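Local coordinates for protein putrescine aminotransferase (Halomonas elongata DSM 2581, PDB 6GWI) that probably catalyses pyridoxal-5'-phosphate-dependent transfer of amino groups from putrescine or related amines to carbonyl acceptors, as a class III aminotransferase, at residues L103-I108 against D279-A284; E223-A228 against Q272-E277; G229-P234 against T418-P423. All blocks are in the same frame, centred on the assembly; numbering follows the deposited sequence.

Interaction 1 (L103-I108 against D279-A284)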
loop_
_atom_site.group_PDB
_atom_site.type_symbol
_atom_site.label_atom_id
_atom_site.label_comp_id
_atom_site.label_asym_id
_atom_site.label_seq_id
_atom_site.Cartn_x
_atom_site.Cartn_y
_atom_site.Cartn_z
ATOM N N LEU B 103 12.221 -0.899 20.427
ATOM C CA LEU B 103 12.969 0.278 20.008
ATOM C C LEU B 103 12.140 1.552 20.101
ATOM O O LEU B 103 12.713 2.646 20.161
ATOM C CB LEU B 103 13.468 0.112 18.569
ATOM C CG LEU B 103 14.493 -0.987 18.294
ATOM C CD1 LEU B 103 14.611 -1.230 16.797
ATOM C CD2 LEU B 103 15.844 -0.616 18.879
ATOM N N ALA B 104 10.814 1.434 20.138
ATOM C CA ALA B 104 9.962 2.608 20.144
ATOM C C ALA B 104 10.067 3.335 21.484
ATOM O O ALA B 104 10.478 2.752 22.490
ATOM C CB ALA B 104 8.513 2.203 19.876
ATOM N N PRO B 105 9.692 4.613 21.521
ATOM C CA PRO B 105 9.668 5.339 22.795
ATOM C C PRO B 105 8.724 4.693 23.794
ATOM O O PRO B 105 7.936 3.800 23.475
ATOM C CB PRO B 105 9.184 6.739 22.401
ATOM C CG PRO B 105 9.536 6.867 20.974
ATOM C CD PRO B 105 9.372 5.495 20.386
ATOM N N ALA B 106 8.796 5.184 25.028
ATOM C CA ALA B 106 7.945 4.673 26.090
ATOM C C ALA B 106 6.477 4.894 25.747
ATOM O O ALA B 106 6.105 5.869 25.089
ATOM C CB ALA B 106 8.281 5.347 27.420
ATOM N N HIS B 107 5.641 3.966 26.203
ATOM C CA HIS B 107 4.191 4.007 26.063
ATOM C C HIS B 107 3.739 3.725 24.638
ATOM O O HIS B 107 2.549 3.872 24.329
ATOM C CB HIS B 107 3.632 5.377 26.469
ATOM C CG HIS B 107 4.134 5.869 27.790
ATOM N ND1 HIS B 107 3.970 5.167 28.963
ATOM C CD2 HIS B 107 4.808 6.998 28.117
ATOM C CE1 HIS B 107 4.520 5.843 29.956
ATOM N NE2 HIS B 107 5.036 6.957 29.470
ATOM N N ILE B 108 4.650 3.317 23.762
ATOM C CA ILE B 108 4.322 2.904 22.401
ATOM C C ILE B 108 4.720 1.438 22.303
ATOM O O ILE B 108 5.895 1.116 22.081
ATOM C CB ILE B 108 5.033 3.773 21.360
ATOM C CG1 ILE B 108 4.609 5.233 21.575
ATOM C CG2 ILE B 108 4.687 3.318 19.952
ATOM C CD1 ILE B 108 5.386 6.245 20.773
ATOM N N ASP B 279 1.135 9.808 19.855
ATOM C CA ASP B 279 0.170 8.745 20.078
ATOM C C ASP B 279 0.223 7.711 18.968
ATOM O O ASP B 279 -0.081 6.537 19.203
ATOM C CB ASP B 279 -1.230 9.345 20.205
ATOM C CG ASP B 279 -1.352 10.265 21.405
ATOM O OD1 ASP B 279 -1.391 9.753 22.542
ATOM O OD2 ASP B 279 -1.365 11.502 21.210
ATOM N N LEU B 280 0.628 8.124 17.770
ATOM C CA LEU B 280 0.762 7.225 16.634
ATOM C C LEU B 280 1.977 7.640 15.822
ATOM O O LEU B 280 2.309 8.820 15.723
ATOM C CB LEU B 280 -0.494 7.249 15.757
ATOM C CG LEU B 280 -1.824 6.949 16.452
ATOM C CD1 LEU B 280 -2.986 7.407 15.590
ATOM C CD2 LEU B 280 -1.949 5.465 16.765
ATOM N N MET B 281 2.649 6.642 15.227
ATOM C CA MET B 281 3.830 6.884 14.409
ATOM C C MET B 281 3.794 5.964 13.193
ATOM O O MET B 281 4.065 4.759 13.312
ATOM C CB MET B 281 5.123 6.668 15.196
ATOM C CG MET B 281 5.387 7.679 16.309
ATOM S SD MET B 281 7.038 7.522 17.041
ATOM C CE MET B 281 7.037 5.795 17.503
ATOM N N PRO B 282 3.444 6.485 12.019
ATOM C CA PRO B 282 3.603 5.687 10.799
ATOM C C PRO B 282 5.071 5.549 10.428
ATOM O O PRO B 282 5.893 6.432 10.689
ATOM C CB PRO B 282 2.818 6.471 9.741
ATOM C CG PRO B 282 2.729 7.862 10.260
ATOM C CD PRO B 282 2.781 7.780 11.764
ATOM N N ILE B 283 5.401 4.401 9.834
ATOM C CA ILE B 283 6.778 4.070 9.489
ATOM C C ILE B 283 6.793 3.268 8.196
ATOM O O ILE B 283 5.813 2.619 7.827
ATOM C CB ILE B 283 7.474 3.274 10.620
ATOM C CG1 ILE B 283 6.628 2.055 10.994
ATOM C CG2 ILE B 283 7.731 4.172 11.819
ATOM C CD1 ILE B 283 7.308 1.119 11.970
ATOM N N ALA B 284 7.935 3.322 7.507
ATOM C CA ALA B 284 8.210 2.522 6.318
ATOM C C ALA B 284 9.648 2.806 5.883
ATOM O O ALA B 284 10.518 3.037 6.729
ATOM C CB ALA B 284 7.223 2.828 5.195
#

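Interaction 2 (E223-A228 against Q272-E277). With PLP (pyridoxal-5'-phosphate), chain D.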
loop_
_atom_site.group_PDB
_atom_site.type_symbol
_atom_site.label_atom_id
_atom_site.label_comp_id
_atom_site.label_asym_id
_atom_site.label_seq_id
_atom_site.Cartn_x
_atom_site.Cartn_y
_atom_site.Cartn_z
ATOM N N GLU B 223 5.546 15.671 10.136
ATOM C CA GLU B 223 6.878 15.082 10.064
ATOM C C GLU B 223 7.782 15.807 11.057
ATOM O O GLU B 223 7.769 17.043 11.095
ATOM C CB GLU B 223 7.454 15.210 8.651
ATOM C CG GLU B 223 6.575 14.654 7.532
ATOM C CD GLU B 223 6.946 15.216 6.164
ATOM O OE1 GLU B 223 8.013 14.853 5.622
ATOM O OE2 GLU B 223 6.173 16.041 5.636
ATOM N N PRO B 224 8.557 15.100 11.889
ATOM C CA PRO B 224 9.511 15.821 12.754
ATOM C C PRO B 224 10.394 16.768 11.963
ATOM O O PRO B 224 10.598 17.924 12.357
ATOM C CB PRO B 224 10.313 14.691 13.411
ATOM C CG PRO B 224 9.393 13.516 13.388
ATOM C CD PRO B 224 8.619 13.641 12.101
ATOM N N VAL B 225 10.907 16.293 10.832
ATOM C CA VAL B 225 11.578 17.110 9.831
ATOM C C VAL B 225 10.936 16.784 8.491
ATOM O O VAL B 225 10.773 15.606 8.151
ATOM C CB VAL B 225 13.093 16.836 9.785
ATOM C CG1 VAL B 225 13.723 17.512 8.581
ATOM C CG2 VAL B 225 13.753 17.306 11.068
ATOM N N GLN B 226 10.570 17.818 7.734
ATOM C CA GLN B 226 9.924 17.624 6.441
ATOM C C GLN B 226 10.938 17.115 5.419
ATOM O O GLN B 226 11.978 17.746 5.198
ATOM C CB GLN B 226 9.302 18.935 5.969
ATOM C CG GLN B 226 8.106 19.388 6.785
ATOM C CD GLN B 226 7.828 20.870 6.619
ATOM O OE1 GLN B 226 8.250 21.685 7.439
ATOM N NE2 GLN B 226 7.126 21.228 5.550
ATOM N N GLY B 227 10.632 15.980 4.791
ATOM C CA GLY B 227 11.532 15.371 3.832
ATOM C C GLY B 227 11.274 15.785 2.398
ATOM O O GLY B 227 12.010 16.605 1.839
ATOM N N ALA B 228 10.231 15.211 1.790
ATOM C CA ALA B 228 9.933 15.483 0.387
ATOM C C ALA B 228 9.713 16.967 0.133
ATOM O O ALA B 228 9.968 17.450 -0.977
ATOM C CB ALA B 228 8.702 14.686 -0.049
ATOM N N GLN B 272 12.263 11.221 18.936
ATOM C CA GLN B 272 13.192 11.183 20.058
ATOM C C GLN B 272 14.189 12.331 19.996
ATOM O O GLN B 272 14.651 12.802 21.042
ATOM C CB GLN B 272 13.923 9.842 20.080
ATOM C CG GLN B 272 13.019 8.672 20.394
ATOM C CD GLN B 272 13.614 7.342 19.983
ATOM O OE1 GLN B 272 14.457 7.273 19.087
ATOM N NE2 GLN B 272 13.170 6.273 20.634
ATOM N N HIS B 273 14.524 12.806 18.794
ATOM C CA HIS B 273 15.438 13.936 18.684
ATOM C C HIS B 273 14.842 15.194 19.297
ATOM O O HIS B 273 15.570 16.014 19.868
ATOM C CB HIS B 273 15.792 14.191 17.218
ATOM C CG HIS B 273 16.734 15.338 17.014
ATOM N ND1 HIS B 273 16.309 16.605 16.676
ATOM C CD2 HIS B 273 18.084 15.405 17.099
ATOM C CE1 HIS B 273 17.355 17.403 16.562
ATOM N NE2 HIS B 273 18.444 16.700 16.815
ATOM N N TYR B 274 13.523 15.358 19.199
ATOM C CA TYR B 274 12.840 16.547 19.688
ATOM C C TYR B 274 12.048 16.285 20.962
ATOM O O TYR B 274 11.280 17.151 21.389
ATOM C CB TYR B 274 11.910 17.095 18.607
ATOM C CG TYR B 274 12.617 17.612 17.377
ATOM C CD1 TYR B 274 13.222 18.863 17.371
ATOM C CD2 TYR B 274 12.681 16.847 16.219
ATOM C CE1 TYR B 274 13.865 19.340 16.241
ATOM C CE2 TYR B 274 13.322 17.312 15.088
ATOM C CZ TYR B 274 13.912 18.557 15.102
ATOM O OH TYR B 274 14.550 19.011 13.970
ATOM N N GLY B 275 12.196 15.107 21.560
ATOM C CA GLY B 275 11.534 14.807 22.820
ATOM C C GLY B 275 10.023 14.790 22.764
ATOM O O GLY B 275 9.364 15.242 23.709
ATOM N N LEU B 276 9.453 14.281 21.677
ATOM C CA LEU B 276 8.010 14.167 21.552
ATOM C C LEU B 276 7.527 12.798 22.027
ATOM O O LEU B 276 8.269 11.813 22.025
ATOM C CB LEU B 276 7.570 14.372 20.103
ATOM C CG LEU B 276 8.125 15.566 19.329
ATOM C CD1 LEU B 276 7.633 15.501 17.889
ATOM C CD2 LEU B 276 7.719 16.885 19.967
ATOM N N GLU B 277 6.254 12.747 22.423
ATOM C CA GLU B 277 5.580 11.497 22.765
ATOM C C GLU B 277 4.335 11.398 21.889
ATOM O O GLU B 277 3.231 11.780 22.312
ATOM C CB GLU B 277 5.204 11.392 24.240
ATOM C CG GLU B 277 4.801 9.963 24.617
ATOM C CD GLU B 277 3.879 9.899 25.811
ATOM O OE1 GLU B 277 3.831 10.887 26.568
ATOM O OE2 GLU B 277 3.200 8.866 25.988
HETATM N N1 PLP D . 5.138 9.908 4.903
HETATM C C2 PLP D . 6.353 10.507 4.649
HETATM C C2A PLP D . 6.918 11.499 5.630
HETATM C C3 PLP D . 7.052 10.189 3.486
HETATM O O3 PLP D . 8.258 10.796 3.253
HETATM C C4 PLP D . 6.542 9.259 2.574
HETATM C C4A PLP D . 7.530 8.477 1.748
HETATM C C5 PLP D . 5.304 8.670 2.846
HETATM C C6 PLP D . 4.614 8.996 4.009
HETATM C C5A PLP D . 4.680 7.668 1.899
HETATM O O4P PLP D . 5.289 6.400 1.985
HETATM P P PLP D . 5.060 5.360 0.777
HETATM O O1P PLP D . 3.581 5.094 0.623
HETATM O O2P PLP D . 5.807 4.083 1.078
HETATM O O3P PLP D . 5.594 5.965 -0.495
#

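Interaction 3 (G229-P234 against T418-P423)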
loop_
_atom_site.group_PDB
_atom_site.type_symbol
_atom_site.label_atom_id
_atom_site.label_comp_id
_atom_site.label_asym_id
_atom_site.label_seq_id
_atom_site.Cartn_x
_atom_site.Cartn_y
_atom_site.Cartn_z
ATOM N N GLY B 229 9.236 17.699 1.138
ATOM C CA GLY B 229 9.034 19.128 1.004
ATOM C C GLY B 229 10.308 19.947 0.977
ATOM O O GLY B 229 10.236 21.148 0.695
ATOM N N GLY B 230 11.460 19.338 1.262
ATOM C CA GLY B 230 12.726 20.020 1.079
ATOM C C GLY B 230 13.714 19.931 2.225
ATOM O O GLY B 230 14.522 20.846 2.411
ATOM N N ALA B 231 13.671 18.846 2.996
ATOM C CA ALA B 231 14.588 18.638 4.118
ATOM C C ALA B 231 14.648 19.881 5.006
ATOM O O ALA B 231 15.703 20.474 5.235
ATOM C CB ALA B 231 15.984 18.254 3.623
ATOM N N ILE B 232 13.479 20.270 5.500
ATOM C CA ILE B 232 13.306 21.520 6.228
ATOM C C ILE B 232 13.347 21.194 7.714
ATOM O O ILE B 232 12.359 20.732 8.291
ATOM C CB ILE B 232 12.000 22.220 5.839
ATOM C CG1 ILE B 232 11.975 22.457 4.328
ATOM C CG2 ILE B 232 11.853 23.532 6.600
ATOM C CD1 ILE B 232 10.683 23.023 3.823
ATOM N N MET B 233 14.489 21.426 8.338
ATOM C CA MET B 233 14.575 21.317 9.788
ATOM C C MET B 233 13.983 22.570 10.423
ATOM O O MET B 233 14.329 23.685 10.015
ATOM C CB MET B 233 16.022 21.134 10.229
ATOM C CG MET B 233 16.697 19.926 9.603
ATOM S SD MET B 233 17.986 20.382 8.431
ATOM C CE MET B 233 18.192 18.849 7.527
ATOM N N PRO B 234 13.094 22.440 11.402
ATOM C CA PRO B 234 12.480 23.625 11.998
ATOM C C PRO B 234 13.447 24.321 12.935
ATOM O O PRO B 234 14.459 23.733 13.345
ATOM C CB PRO B 234 11.278 23.052 12.761
ATOM C CG PRO B 234 11.728 21.694 13.165
ATOM C CD PRO B 234 12.619 21.197 12.044
ATOM N N THR B 418 15.876 24.155 -3.828
ATOM C CA THR B 418 16.508 23.529 -2.673
ATOM C C THR B 418 17.081 22.182 -3.097
ATOM O O THR B 418 16.350 21.333 -3.614
ATOM C CB THR B 418 15.506 23.341 -1.532
ATOM O OG1 THR B 418 14.898 24.598 -1.214
ATOM C CG2 THR B 418 16.193 22.772 -0.292
ATOM N N MET B 419 18.380 21.993 -2.890
ATOM C CA MET B 419 19.021 20.705 -3.121
ATOM C C MET B 419 18.969 19.890 -1.833
ATOM O O MET B 419 19.077 20.447 -0.739
ATOM C CB MET B 419 20.471 20.896 -3.567
ATOM C CG MET B 419 20.655 21.896 -4.707
ATOM S SD MET B 419 19.623 21.577 -6.152
ATOM C CE MET B 419 20.221 19.969 -6.668
ATOM N N ILE B 420 18.779 18.575 -1.962
ATOM C CA ILE B 420 18.622 17.702 -0.803
ATOM C C ILE B 420 19.436 16.429 -0.996
ATOM O O ILE B 420 19.578 15.922 -2.114
ATOM C CB ILE B 420 17.134 17.354 -0.540
ATOM C CG1 ILE B 420 16.524 16.648 -1.754
ATOM C CG2 ILE B 420 16.344 18.612 -0.191
ATOM C CD1 ILE B 420 15.122 16.123 -1.523
ATOM N N ILE B 421 19.963 15.904 0.112
ATOM C CA ILE B 421 20.652 14.621 0.118
ATOM C C ILE B 421 20.160 13.809 1.308
ATOM O O ILE B 421 19.735 14.359 2.328
ATOM C CB ILE B 421 22.191 14.768 0.175
ATOM C CG1 ILE B 421 22.619 15.580 1.399
ATOM C CG2 ILE B 421 22.707 15.413 -1.103
ATOM C CD1 ILE B 421 24.078 15.409 1.755
ATOM N N SER B 422 20.225 12.488 1.167
ATOM C CA SER B 422 19.824 11.537 2.198
ATOM C C SER B 422 20.561 10.227 1.936
ATOM O O SER B 422 19.934 9.228 1.557
ATOM C CB SER B 422 18.308 11.332 2.189
ATOM O OG SER B 422 17.915 10.331 3.113
ATOM N N PRO B 423 21.879 10.194 2.106
ATOM C CA PRO B 423 22.659 9.026 1.666
ATOM C C PRO B 423 22.460 7.843 2.593
ATOM O O PRO B 423 21.905 7.990 3.693
ATOM C CB PRO B 423 24.111 9.531 1.710
ATOM C CG PRO B 423 24.097 10.661 2.687
ATOM C CD PRO B 423 22.735 11.293 2.589
#

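Interaction 1 (L103-I108 against D279-A284)
M281 meets P105 and I108 through the end of a single flexible side chain, and the contact is best read along that chain. The CB of M281 leaves strand 280-283 toward the loop that follows helix 91-103. Its CG lies beside the backbone N and anti to the carbonyl carbon (chi1 -68°), and CG still stops 4.7 Å short of CD1 of I108. The sulfur comes nearer: SD of M281 is 4.3 Å from CD1 of I108. A last bend (chi3 -54°) then sets the methyl against both partners. CE of M281 is 3.7 Å from CD of P105 and equally 3.7 Å from CD1 of I108. The two partners differ in how they approach. P105 offers the CD corner of its ring, whereas I108 extends its CG1-CD1 arm across the methionine chain at about a right angle.

P105 and I108 are also the two ends of a type II beta turn, spanned by a weak bond from I108 N to P105 O of 3.3 Å, so the methyl touches both ends of one turn. Strand 295-300 runs between strands 108-114 and 280-283 in the antiparallel sheet, and its L298 touches both I108 and M281. L280 and P282, the neighbours of M281 along its strand, pack instead on helix 117-134.

The closest approaches are all carbon to carbon, between apolar side chains, with the sulfur a little farther off. The attraction is therefore dispersion and the exclusion of water, which depends on the fit of one methyl group and imposes little directional constraint.

Interaction 2 (E223-A228 against Q272-E277)
The apolar part of this contact joins V225 and P224 to the aromatic ring of Y274. CG2 of V225 comes in at the ring edge, near its plane, 4.0 Å from CE2 of Y274, and the two side chains cross at about a right angle. With CG1 of the valine anti to the backbone N, CG2 is the branch left to meet the tyrosine. P224 adds a looser touch, its CB lying 4.3 Å from CD2 of Y274.

Polar atoms also take part in the packing. The phenolic OH of Y274 is 3.5 Å from CG2 of V225, and the carbonyl O of P224 approaches CE2 of Y274 obliquely at 3.9 Å; that carbonyl has its bond from NE1 of W239. One ring face of Y274 carries ND1 of the preceding H273, 3.3 Å above the ring centre.

Directional bonding lies within 223-228, where the chain folds back on a carboxylate. G227 N donates to OE1 of E223 over 3.0 Å, nearly straight at 171° but 36° out of the carboxylate plane. The other oxygen, OE2, takes the amide of Y150, so a backbone N-H holds each oxygen. Thus fixed, E223, a residue of the cofactor pocket, sets OE1 3.5 Å from the C2A methyl of pyridoxal-5'-phosphate. An alanine here would remove the carboxylate, is likely to leave the amides of G227 and Y150 without their acceptor, and would probably open a gap beside the cofactor methyl.

In the fold, 223-228 emerges from strand 217-222 and meets the turn that follows helix 270-273. W239 of helix 238-248 packs against Y274 with ring planes at about 45°, while L373 of strand 367-373 also touches the tyrosine.

Interaction 3 (G229-P234 against T418-P423)
The carbonyl oxygen of G230 accepts a hydrogen bond from NH2 of R371 and is also touched by T418, whose CG2 lies 3.7 Å away from O of G230. The same arginine, on strand 367-373, bonds through NE to the carbonyl O of A231, so one guanidinium group holds two successive peptide oxygens. The setting is the fold type I architecture of class III aminotransferases: a loop running from strand 217-222 of the parallel sheet to helix 238-248 leans on the antiparallel sheet of the C-terminal part, here on strand 418-421.

Two residues of that strand face the loop, and M419 between them points away. T418 divides its side chain by chemistry. CG2 stands anti to the backbone N and meets G230, while OG1, on the other branch, is hydrogen-bonded to OE1 of E380 in the adjacent strand 376-381. I420 is apolar throughout and offers a methyl. Its CG1 lies between the backbone N and the carbonyl carbon (chi1 59°), which turns CG2 toward the loop.

The loop presents mostly backbone. G230 adopts angles (phi 133°) at which a side chain would be jammed against the preceding carbonyl oxygen, so its constraint is local and does not come from the strand. A231 follows with a positive phi of its own and directs its methyl at the strand, where A378 and M376 of strand 376-381 touch it as well. The buried surface is small, and at its centre CG2 of I420 lies 3.8 Å from both the carbonyl C of G230 and the CB of A231.

How the interactions relate
All three contacts are largely buried, yet they draw on different chemistry. Interaction 1 is wholly apolar and lies on the three-stranded antiparallel sheet, although its turn reaches the surface at H107. Interaction 2 packs a tyrosine edge on a loop whose own first residue, E223, reaches the cofactor. Interaction 3 sets loop backbone against strand methyls at the C-terminal sheet. Interactions 2 and 3 share one continuous loop, 223-234, drawn together where Q226 O and I232 N, 3.0 Å apart, probably bond. Interactions 1 and 2 meet through P105 and Q272, and 272-277 leads into 279-284. Interactions 1 and 3, with centres about 23 Å apart, do not touch; interaction 2 bridges them.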